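Local coordinates for dihydroneopterin triphosphate diphosphatase (Escherichia coli O157:H7, PDB 5U7F), which probably hydrolyses dihydroneopterin triphosphate to the monophosphate and pyrophosphate, a step needed for efficient folate biosynthesis, and also cleaves nucleoside triphosphates such as dATP, at residues M54-V57 with K58-T62; G46-A49 with P50-A53; W123-A126 with P127-A130. One frame throughout, in Å; residues are numbered along the deposited sequence.

Contact 1 of 3, residues M54-V57 with K58-T62; sequences MREV and KEEVT. With CO (cobalt (II) ion), chain E; CO (cobalt (II) ion), chain D; CO (cobalt (II) ion), chain F.
Glu56 and Glu60 come together over cobalt because both place CG beside the backbone N, but Glu56 then bends back (chi2 -75°) while Glu60 runs on extended. Their carboxylates stand almost perpendicular, 88° apart, with Glu56 OE1 only 2.9 Å from Glu60 OE2. Such a close approach of two carboxylate oxygens is explained by both binding the cobalt of chain E, each at 2.1 Å. Glu60 OE2 also binds the cobalt of chain F, and Glu56 OE2 that of chain D, so each carboxylate bridges two metals. Thr40 and Glu117 add further protein ligands to the cluster.

Arg55 flanks the site in a salt-bridge network. Its NH1 pairs with Glu56 OE2 at 2.8 Å, from above the carboxylate plane, and with Glu59 OE1 at 3.2 Å, where the hydrogen bond is weak but nearly straight. A stronger partner, Glu47, takes NH2. Glu59 OE2 accepts from two cobalt-bound waters, a second-shell role.

On the side of the helix that packs on the sheet, Val61 CG2 meets Val57 CG1 at 4.0 Å, facing Val14 and Ile16 of strand 10-18. Main-chain i to i+4 bonds such as Glu60 N to Glu56 O (2.8 Å) fix the spacing of this glutamate-rich metal-binding helix of the Nudix box.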
loop_
_atom_site.group_PDB
_atom_site.type_symbol
_atom_site.label_atom_id
_atom_site.label_comp_id
_atom_site.label_asym_id
_atom_site.label_seq_id
_atom_site.Cartn_x
_atom_site.Cartn_y
_atom_site.Cartn_z
ATOM N N MET A 54 4.032 -1.424 -9.344
ATOM C CA MET A 54 3.616 -2.602 -10.097
ATOM C C MET A 54 4.286 -3.852 -9.529
ATOM O O MET A 54 3.640 -4.894 -9.406
ATOM C CB MET A 54 3.937 -2.452 -11.577
ATOM C CG MET A 54 2.858 -1.704 -12.343
ATOM S SD MET A 54 2.996 -1.954 -14.120
ATOM C CE MET A 54 4.739 -1.592 -14.389
ATOM N N ARG A 55 5.557 -3.738 -9.134
ATOM C CA ARG A 55 6.282 -4.899 -8.647
ATOM C C ARG A 55 5.710 -5.383 -7.326
ATOM O O ARG A 55 5.475 -6.570 -7.165
ATOM C CB ARG A 55 7.759 -4.611 -8.483
ATOM C CG ARG A 55 8.527 -5.798 -7.876
ATOM C CD ARG A 55 9.944 -5.498 -7.621
ATOM N NE ARG A 55 10.121 -4.183 -7.008
ATOM C CZ ARG A 55 9.936 -3.918 -5.722
ATOM N NH1 ARG A 55 9.595 -4.889 -4.871
ATOM N NH2 ARG A 55 10.115 -2.679 -5.283
ATOM N N GLU A 56 5.519 -4.472 -6.374
ATOM C CA GLU A 56 4.979 -4.817 -5.071
ATOM C C GLU A 56 3.554 -5.377 -5.175
ATOM O O GLU A 56 3.156 -6.228 -4.400
ATOM C CB GLU A 56 4.999 -3.595 -4.168
ATOM C CG GLU A 56 6.399 -3.153 -3.806
ATOM C CD GLU A 56 7.095 -4.049 -2.748
ATOM O OE1 GLU A 56 6.382 -4.801 -2.075
ATOM O OE2 GLU A 56 8.345 -3.965 -2.585
ATOM N N VAL A 57 2.778 -4.896 -6.134
ATOM C CA VAL A 57 1.422 -5.396 -6.276
ATOM C C VAL A 57 1.487 -6.859 -6.737
ATOM O O VAL A 57 0.733 -7.699 -6.240
ATOM C CB VAL A 57 0.594 -4.537 -7.248
ATOM C CG1 VAL A 57 -0.702 -5.258 -7.657
ATOM C CG2 VAL A 57 0.280 -3.188 -6.589
ATOM N N LYS A 58 2.412 -7.152 -7.655
ATOM C CA LYS A 58 2.621 -8.540 -8.097
ATOM C C LYS A 58 3.095 -9.412 -6.925
ATOM O O LYS A 58 2.502 -10.445 -6.660
ATOM C CB LYS A 58 3.630 -8.606 -9.248
ATOM C CG LYS A 58 3.294 -9.659 -10.305
ATOM C CD LYS A 58 4.437 -9.867 -11.301
ATOM C CE LYS A 58 4.186 -11.100 -12.171
ATOM N NZ LYS A 58 5.326 -11.416 -13.092
ATOM N N GLU A 59 4.148 -8.969 -6.225
ATOM C CA GLU A 59 4.725 -9.698 -5.068
ATOM C C GLU A 59 3.755 -9.918 -3.899
ATOM O O GLU A 59 3.702 -11.015 -3.337
ATOM C CB GLU A 59 5.969 -8.955 -4.519
ATOM C CG GLU A 59 7.203 -8.949 -5.440
ATOM C CD GLU A 59 8.408 -8.161 -4.864
ATOM O OE1 GLU A 59 9.446 -8.048 -5.563
ATOM O OE2 GLU A 59 8.321 -7.672 -3.710
ATOM N N GLU A 60 3.000 -8.887 -3.525
ATOM C CA GLU A 60 2.223 -8.907 -2.294
ATOM C C GLU A 60 0.810 -9.449 -2.415
ATOM O O GLU A 60 0.281 -10.000 -1.455
ATOM C CB GLU A 60 2.152 -7.501 -1.708
ATOM C CG GLU A 60 3.559 -6.999 -1.271
ATOM C CD GLU A 60 3.554 -5.884 -0.262
ATOM O OE1 GLU A 60 2.467 -5.401 0.076
ATOM O OE2 GLU A 60 4.666 -5.483 0.191
ATOM N N VAL A 61 0.174 -9.272 -3.565
ATOM C CA VAL A 61 -1.159 -9.810 -3.726
ATOM C C VAL A 61 -1.317 -10.573 -5.037
ATOM O O VAL A 61 -2.435 -10.864 -5.428
ATOM C CB VAL A 61 -2.230 -8.712 -3.616
ATOM C CG1 VAL A 61 -2.164 -8.070 -2.226
ATOM C CG2 VAL A 61 -2.075 -7.662 -4.706
ATOM N N THR A 62 -0.202 -10.937 -5.673
ATOM C CA THR A 62 -0.222 -11.787 -6.878
ATOM C C THR A 62 -1.166 -11.291 -7.985
ATOM O O THR A 62 -1.816 -12.078 -8.666
ATOM C CB THR A 62 -0.625 -13.243 -6.528
ATOM O OG1 THR A 62 -0.204 -13.568 -5.192
ATOM C CG2 THR A 62 0.019 -14.198 -7.523
HETATM CO CO CO E . 6.681 -5.803 -0.299
HETATM CO CO CO D . 9.754 -4.499 -1.091
HETATM CO CO CO F . 4.911 -4.023 1.645
HETATM O O HOH W 1 10.487 -6.023 -2.437
HETATM O O HOH W 2 6.661 -7.627 -1.425
HETATM O O HOH W 3 11.408 -5.136 0.351
HETATM O O HOH W 4 8.572 -6.031 -0.536
HETATM O O HOH W 5 11.015 -2.971 -1.885
HETATM O O HOH W 6 5.686 -2.644 3.150
#

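Contact 2 of 3, residues G46-A49 with P50-A53; sequences GETA and PQAA
Thr48 and Gln51 grip each other by two reciprocal hydrogen bonds. Gln51 N donates to Thr48 OG1 at 3.2 Å, and Thr48 N donates to Gln51 OE1 at 2.8 Å. The second bond is fairly straight at hydrogen, 161°, but its donor lies 42° out of the plane of the glutamine amide, above that plane. The hydroxyl gets there because chi1 of Thr48 is 65°, which sets OG1 between the backbone N and the carbonyl carbon, while CG2 lies beside the N. Gln51 reaches back the other way: its chain runs extended past CG, and CG itself passes the threonine hydroxyl at 3.4 Å.

This is a capping box, with Thr48 as N-cap of helix 49-61, and it lies within the Nudix box where the loop after strand 36-42 turns into the metal-binding helix. The main chain takes over at once: Ala52 N bonds Thr48 O at 3.0 Å, and Ala53 N bonds Ala49 O.

Next out, Pro50 fills the first turn, where it has no N-H to offer. Its CD sits 3.3 Å from Ala49 CB, tighter than usual carbon contact, and also lies beside Thr48 OG1. Glu47 packs over the same turn from the loop side; its OE2 is 3.6 Å from Ala52 CB, and its CB touches Gln51 OE1. The glutamate's carboxylate is positioned from further away, by a salt bridge from OE2 to Arg55, further along the helix, and by a hydrogen bond from Glu44 N. On the inner side of the helix, Ala49 and Ala53 rest on Ile12 of strand 10-18 and on Phe103 of strand 97-107, with Pro50 also against Phe103.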
loop_
_atom_site.group_PDB
_atom_site.type_symbol
_atom_site.label_atom_id
_atom_site.label_comp_id
_atom_site.label_asym_id
_atom_site.label_seq_id
_atom_site.Cartn_x
_atom_site.Cartn_y
_atom_site.Cartn_z
ATOM N N GLY A 46 17.643 2.158 -8.776
ATOM C CA GLY A 46 17.479 1.902 -10.192
ATOM C C GLY A 46 16.063 1.729 -10.718
ATOM O O GLY A 46 15.893 1.654 -11.927
ATOM N N GLU A 47 15.055 1.667 -9.847
ATOM C CA GLU A 47 13.673 1.594 -10.317
ATOM C C GLU A 47 12.899 2.873 -9.979
ATOM O O GLU A 47 13.241 3.631 -9.074
ATOM C CB GLU A 47 12.950 0.324 -9.761
ATOM C CG GLU A 47 12.463 0.383 -8.314
ATOM C CD GLU A 47 11.788 -0.920 -7.783
ATOM O OE1 GLU A 47 11.247 -1.734 -8.580
ATOM O OE2 GLU A 47 11.797 -1.121 -6.543
ATOM N N THR A 48 11.847 3.115 -10.748
ATOM C CA THR A 48 11.009 4.274 -10.530
ATOM C C THR A 48 9.884 3.904 -9.596
ATOM O O THR A 48 9.650 2.736 -9.383
ATOM C CB THR A 48 10.401 4.778 -11.813
ATOM O OG1 THR A 48 9.499 3.776 -12.334
ATOM C CG2 THR A 48 11.495 5.124 -12.849
ATOM N N ALA A 49 9.160 4.913 -9.109
ATOM C CA ALA A 49 8.037 4.694 -8.226
ATOM C C ALA A 49 6.976 3.849 -8.908
ATOM O O ALA A 49 6.512 2.900 -8.322
ATOM C CB ALA A 49 7.468 5.983 -7.757
ATOM N N PRO A 50 6.592 4.182 -10.151
ATOM C CA PRO A 50 5.614 3.284 -10.780
ATOM C C PRO A 50 6.097 1.858 -10.973
ATOM O O PRO A 50 5.267 0.948 -10.906
ATOM C CB PRO A 50 5.361 3.906 -12.145
ATOM C CG PRO A 50 5.796 5.349 -12.011
ATOM C CD PRO A 50 6.891 5.369 -10.974
ATOM N N GLN A 51 7.371 1.654 -11.269
ATOM C CA GLN A 51 7.883 0.285 -11.374
ATOM C C GLN A 51 7.751 -0.431 -10.044
ATOM O O GLN A 51 7.403 -1.617 -9.975
ATOM C CB GLN A 51 9.336 0.272 -11.835
ATOM C CG GLN A 51 9.555 0.515 -13.341
ATOM C CD GLN A 51 10.983 0.936 -13.681
ATOM O OE1 GLN A 51 11.808 1.156 -12.795
ATOM N NE2 GLN A 51 11.280 1.065 -14.980
ATOM N N ALA A 52 8.030 0.291 -8.970
ATOM C CA ALA A 52 8.039 -0.330 -7.666
ATOM C C ALA A 52 6.612 -0.726 -7.281
ATOM O O ALA A 52 6.375 -1.798 -6.732
ATOM C CB ALA A 52 8.659 0.603 -6.633
ATOM N N ALA A 53 5.671 0.150 -7.594
ATOM C CA ALA A 53 4.276 -0.069 -7.318
ATOM C C ALA A 53 3.771 -1.337 -8.045
ATOM O O ALA A 53 3.206 -2.227 -7.415
ATOM C CB ALA A 53 3.463 1.138 -7.728
#

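Contact 3 of 3, residues W123-A126 with P127-A130; sequences WLDA and PAAA
Asp125 caps the helix that starts at Ala126, with its carboxylate turned back onto Ala128. OD1 accepts from Ala128 N at 3.1 Å, and the donor approaches from above the carboxylate plane rather than within it. A chi1 of 61° makes this possible, tucking CG between the backbone N and the carbonyl carbon so that the carboxylate folds over the first turn. Ala128 N also has a weak, strongly bent bond to Asp125 O, so this N-H is shared between the side chain and the main chain of one residue. The same carbonyl receives Ala129 N at 2.9 Å, and Ala130 N follows with a bond to Ala126 O. Asp125 O thus takes one good bond, from Ala129 N, and one weak one, from Ala128 N. A negative carboxylate at this end would probably also be favoured by the helix dipole.

The remaining contacts are apolar. Leu124 points its CB at the turn, meeting Ala129 CB at 4.1 Å and Ala128 CB at 4.3 Å, while CD1 lies 4.0 Å from Ala129 CA. Pro127, which has no N-H, occupies the first turn, its CD in a tight 3.4 Å contact with Ala126 CB. That CD also lies 3.3 Å from Asp125 OD1, the ring and the aspartate side chain crossing at about a right angle.

Around this corner, Leu124 touches Met26 and Ala129 packs on Val24 and Met26, all of strand 23-29. Ala126 and Ala129 face Ile142 of helix 136-147. The whole is an aspartate N-cap at a strand-to-helix junction, joining strand 118-125, one of the two outermost strands of the mixed sheet in this chain, to the short helix 126-132.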
loop_
_atom_site.group_PDB
_atom_site.type_symbol
_atom_site.label_atom_id
_atom_site.label_comp_id
_atom_site.label_asym_id
_atom_site.label_seq_id
_atom_site.Cartn_x
_atom_site.Cartn_y
_atom_site.Cartn_z
ATOM N N TRP A 123 -11.799 -7.299 2.695
ATOM C CA TRP A 123 -12.419 -6.221 1.919
ATOM C C TRP A 123 -13.329 -5.443 2.848
ATOM O O TRP A 123 -14.200 -6.008 3.497
ATOM C CB TRP A 123 -13.236 -6.769 0.723
ATOM C CG TRP A 123 -12.397 -7.368 -0.364
ATOM C CD1 TRP A 123 -12.056 -8.688 -0.515
ATOM C CD2 TRP A 123 -11.764 -6.671 -1.413
ATOM N NE1 TRP A 123 -11.252 -8.846 -1.610
ATOM C CE2 TRP A 123 -11.048 -7.618 -2.181
ATOM C CE3 TRP A 123 -11.743 -5.334 -1.802
ATOM C CZ2 TRP A 123 -10.333 -7.262 -3.316
ATOM C CZ3 TRP A 123 -11.051 -4.993 -2.896
ATOM C CH2 TRP A 123 -10.344 -5.940 -3.655
ATOM N N LEU A 124 -13.126 -4.138 2.912
ATOM C CA LEU A 124 -13.862 -3.268 3.809
ATOM C C LEU A 124 -14.403 -2.064 3.074
ATOM O O LEU A 124 -13.764 -1.590 2.138
ATOM C CB LEU A 124 -12.952 -2.769 4.933
ATOM C CG LEU A 124 -12.319 -3.851 5.791
ATOM C CD1 LEU A 124 -11.127 -3.296 6.589
ATOM C CD2 LEU A 124 -13.378 -4.394 6.710
ATOM N N ASP A 125 -15.527 -1.518 3.529
ATOM C CA ASP A 125 -15.968 -0.246 2.979
ATOM C C ASP A 125 -14.919 0.795 3.342
ATOM O O ASP A 125 -14.202 0.671 4.358
ATOM C CB ASP A 125 -17.355 0.176 3.471
ATOM C CG ASP A 125 -17.431 0.366 4.974
ATOM O OD1 ASP A 125 -17.063 1.459 5.486
ATOM O OD2 ASP A 125 -17.907 -0.573 5.643
ATOM N N ALA A 126 -14.812 1.803 2.492
ATOM C CA ALA A 126 -13.665 2.711 2.537
ATOM C C ALA A 126 -13.523 3.441 3.874
ATOM O O ALA A 126 -12.410 3.531 4.401
ATOM C CB ALA A 126 -13.739 3.703 1.374
ATOM N N PRO A 127 -14.626 3.949 4.445
ATOM C CA PRO A 127 -14.534 4.579 5.764
ATOM C C PRO A 127 -14.015 3.637 6.833
ATOM O O PRO A 127 -13.313 4.090 7.735
ATOM C CB PRO A 127 -15.976 4.981 6.067
ATOM C CG PRO A 127 -16.585 5.190 4.741
ATOM C CD PRO A 127 -15.959 4.155 3.843
ATOM N N ALA A 128 -14.354 2.353 6.730
ATOM C CA ALA A 128 -13.903 1.385 7.720
ATOM C C ALA A 128 -12.433 1.071 7.526
ATOM O O ALA A 128 -11.696 0.920 8.507
ATOM C CB ALA A 128 -14.720 0.110 7.641
ATOM N N ALA A 129 -12.011 0.953 6.264
ATOM C CA ALA A 129 -10.621 0.663 5.970
ATOM C C ALA A 129 -9.799 1.827 6.478
ATOM O O ALA A 129 -8.741 1.638 7.095
ATOM C CB ALA A 129 -10.402 0.443 4.492
ATOM N N ALA A 130 -10.321 3.025 6.238
ATOM C CA ALA A 130 -9.641 4.248 6.603
ATOM C C ALA A 130 -9.463 4.336 8.106
ATOM O O ALA A 130 -8.398 4.721 8.563
ATOM C CB ALA A 130 -10.405 5.444 6.111
#

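Overall arrangement
Contacts 1 and 2 are successive parts of helix 49-61, with centres 12 Å apart: contact 2 starts the helix and contact 1 carries its cobalt ligands. A salt bridge joins them directly, Arg55 NH2 to Glu47 OE2 at 2.6 Å, tying the loop before the helix to the arginine beside the metals; the side chain of Glu47 is itself about 7 Å from a cobalt ion. Contact 3 lies apart, its centre 21 Å from that of contact 1 and 27 Å from that of contact 2, on the opposite side of the chain's centre from contact 2. Like contact 2 it starts a helix with a side-chain N-cap, but its cap is one-sided, since Ala128 has no polar side chain to return the bond.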